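Local coordinates for protein glutathione peroxidase (Hypocrea jecorina, PDB 6VPD) that probably reduces hydroperoxides to alcohols at the expense of thioredoxin, as a thioredoxin-dependent member of the glutathione peroxidase family, at residues F32-G37 against V42-Y47. Numbering follows the deposited sequence.
Sequences FKVPDG and VDLSQY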
loop_
_atom_site.group_PDB
_atom_site.type_symbol
_atom_site.label_atom_id
_atom_site.label_comp_id
_atom_site.label_asym_id
_atom_site.label_seq_id
_atom_site.Cartn_x
_atom_site.Cartn_y
_atom_site.Cartn_z
ATOM N N PHE A 32 -10.132 20.448 16.322
ATOM C CA PHE A 32 -11.166 19.545 15.838
ATOM C C PHE A 32 -11.762 18.736 16.982
ATOM O O PHE A 32 -11.155 18.570 18.041
ATOM C CB PHE A 32 -10.611 18.607 14.778
ATOM C CG PHE A 32 -10.458 19.231 13.421
ATOM C CD1 PHE A 32 -9.288 19.879 13.073
ATOM C CD2 PHE A 32 -11.486 19.142 12.475
ATOM C CE1 PHE A 32 -9.154 20.454 11.819
ATOM C CE2 PHE A 32 -11.353 19.702 11.224
ATOM C CZ PHE A 32 -10.186 20.358 10.893
ATOM N N LYS A 33 -12.979 18.253 16.754
ATOM C CA LYS A 33 -13.671 17.326 17.637
ATOM C C LYS A 33 -13.968 16.062 16.843
ATOM O O LYS A 33 -14.235 16.128 15.641
ATOM C CB LYS A 33 -14.985 17.921 18.184
ATOM C CG LYS A 33 -14.832 19.197 18.988
ATOM C CD LYS A 33 -14.876 20.433 18.081
ATOM C CE LYS A 33 -14.639 21.716 18.885
ATOM N NZ LYS A 33 -15.078 22.947 18.141
ATOM N N VAL A 34 -13.910 14.915 17.510
ATOM C CA VAL A 34 -14.111 13.613 16.872
ATOM C C VAL A 34 -14.889 12.722 17.826
ATOM O O VAL A 34 -14.850 12.915 19.052
ATOM C CB VAL A 34 -12.769 12.944 16.506
ATOM C CG1 VAL A 34 -12.019 13.723 15.430
ATOM C CG2 VAL A 34 -11.916 12.820 17.753
ATOM N N PRO A 35 -15.590 11.716 17.304
ATOM C CA PRO A 35 -16.276 10.767 18.190
ATOM C C PRO A 35 -15.342 9.664 18.650
ATOM O O PRO A 35 -14.553 9.128 17.868
ATOM C CB PRO A 35 -17.382 10.198 17.299
ATOM C CG PRO A 35 -16.723 10.165 15.948
ATOM C CD PRO A 35 -15.840 11.407 15.883
ATOM N N ASP A 36 -15.437 9.314 19.931
ATOM C CA ASP A 36 -14.757 8.106 20.373
ATOM C C ASP A 36 -15.644 6.897 20.091
ATOM O O ASP A 36 -16.750 7.018 19.562
ATOM C CB ASP A 36 -14.370 8.193 21.850
ATOM C CG ASP A 36 -15.543 8.539 22.750
ATOM O OD1 ASP A 36 -16.700 8.248 22.377
ATOM O OD2 ASP A 36 -15.301 9.100 23.843
ATOM N N GLY A 37 -15.153 5.712 20.459
ATOM C CA GLY A 37 -15.891 4.489 20.175
ATOM C C GLY A 37 -17.335 4.545 20.637
ATOM O O GLY A 37 -18.257 4.209 19.886
ATOM N N VAL A 42 -15.124 13.680 21.476
ATOM C CA VAL A 42 -13.827 13.939 22.082
ATOM C C VAL A 42 -13.333 15.270 21.558
ATOM O O VAL A 42 -13.381 15.526 20.345
ATOM C CB VAL A 42 -12.811 12.833 21.740
ATOM C CG1 VAL A 42 -11.404 13.220 22.220
ATOM C CG2 VAL A 42 -13.259 11.487 22.296
ATOM N N ASP A 43 -12.851 16.122 22.454
ATOM C CA ASP A 43 -12.224 17.360 22.028
ATOM C C ASP A 43 -10.724 17.137 21.899
ATOM O O ASP A 43 -10.062 16.730 22.863
ATOM C CB ASP A 43 -12.524 18.501 22.986
ATOM C CG ASP A 43 -12.200 19.844 22.376
ATOM O OD1 ASP A 43 -11.335 19.899 21.457
ATOM O OD2 ASP A 43 -12.820 20.843 22.798
ATOM N N LEU A 44 -10.195 17.393 20.705
ATOM C CA LEU A 44 -8.779 17.163 20.448
ATOM C C LEU A 44 -7.880 18.232 21.068
ATOM O O LEU A 44 -6.664 18.035 21.139
ATOM C CB LEU A 44 -8.542 17.053 18.936
ATOM C CG LEU A 44 -9.131 15.769 18.332
ATOM C CD1 LEU A 44 -8.792 15.673 16.873
ATOM C CD2 LEU A 44 -8.654 14.518 19.059
ATOM N N SER A 45 -8.438 19.347 21.533
ATOM C CA SER A 45 -7.639 20.301 22.289
ATOM C C SER A 45 -7.133 19.711 23.603
ATOM O O SER A 45 -6.155 20.216 24.159
ATOM C CB SER A 45 -8.460 21.542 22.581
ATOM O OG SER A 45 -9.493 21.200 23.501
ATOM N N GLN A 46 -7.783 18.665 24.121
ATOM C CA GLN A 46 -7.274 17.993 25.313
ATOM C C GLN A 46 -5.876 17.436 25.097
ATOM O O GLN A 46 -5.184 17.137 26.077
ATOM C CB GLN A 46 -8.201 16.847 25.729
ATOM C CG GLN A 46 -7.873 15.520 25.037
ATOM C CD GLN A 46 -8.712 14.350 25.532
ATOM O OE1 GLN A 46 -9.939 14.364 25.429
ATOM N NE2 GLN A 46 -8.049 13.326 26.064
ATOM N N TYR A 47 -5.455 17.273 23.840
ATOM C CA TYR A 47 -4.115 16.824 23.493
ATOM C C TYR A 47 -3.194 17.967 23.067
ATOM O O TYR A 47 -2.093 17.704 22.567
ATOM C CB TYR A 47 -4.185 15.780 22.375
ATOM C CG TYR A 47 -4.925 14.506 22.730
ATOM C CD1 TYR A 47 -4.410 13.635 23.677
ATOM C CD2 TYR A 47 -6.112 14.152 22.090
ATOM C CE1 TYR A 47 -5.060 12.453 24.011
ATOM C CE2 TYR A 47 -6.783 12.957 22.426
ATOM C CZ TYR A 47 -6.237 12.117 23.394
ATOM O OH TYR A 47 -6.834 10.929 23.749
#
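With CG set anti to its own carbonyl carbon (chi1 -70°), Leu-44 turns its two methyls onto Val-34, whose CG1 takes the matching place on its residue (chi1 -66°), a torsion that brings both valine methyls to the leucine. The pair belongs to a two-stranded beta hairpin, strand 33-35 against strand 41-43, in the N-terminal part of this thioredoxin-fold protein. Leu-44 CD2 lies 3.9 Å from Val-34 CG2, and Leu-44 CD1 is 4.0 Å from both Val-34 CG1 and Phe-32 CB; the leucine and valine side chains cross at about a right angle. Branched apolar residues suit this face, which rests on Leu-88 and Phe-90 of strand 85-92 and on Leu-134 of helix 133-141. Were Leu-44 an alanine, both methyls would be missing, and Val-34 and Phe-32 CB would probably face a gap on this side.

Val-34 and Val-42 form the antiparallel hydrogen-bonded pair: Val-34 N gives to Val-42 O at 2.9 Å, and Val-42 N returns a bond to Val-34 O. Val-42 CG2 lies 3.5 Å from Asp-36 OD2, the side chains crossing about perpendicularly, while Asp-36 OD1 accepts Asn-40 N. Leu-44 N bonds Phe-32 O at 3.1 Å as segment 42-47 leaves its strand for a 3-10 turn. Lys-33 and Asp-43 share the other face, where polar side chains fit; Lys-33 NZ and Asp-43 OD2 stay 5.6 Å apart, too far for a salt bridge. Aspartate suits the strand's end because its short carboxylate can reach forward to the backbone N two residues on, an Asx turn: Asp-43 OD1 accepts Ser-45 N at 3.0 Å, the donor arriving 44° out of the carboxylate plane.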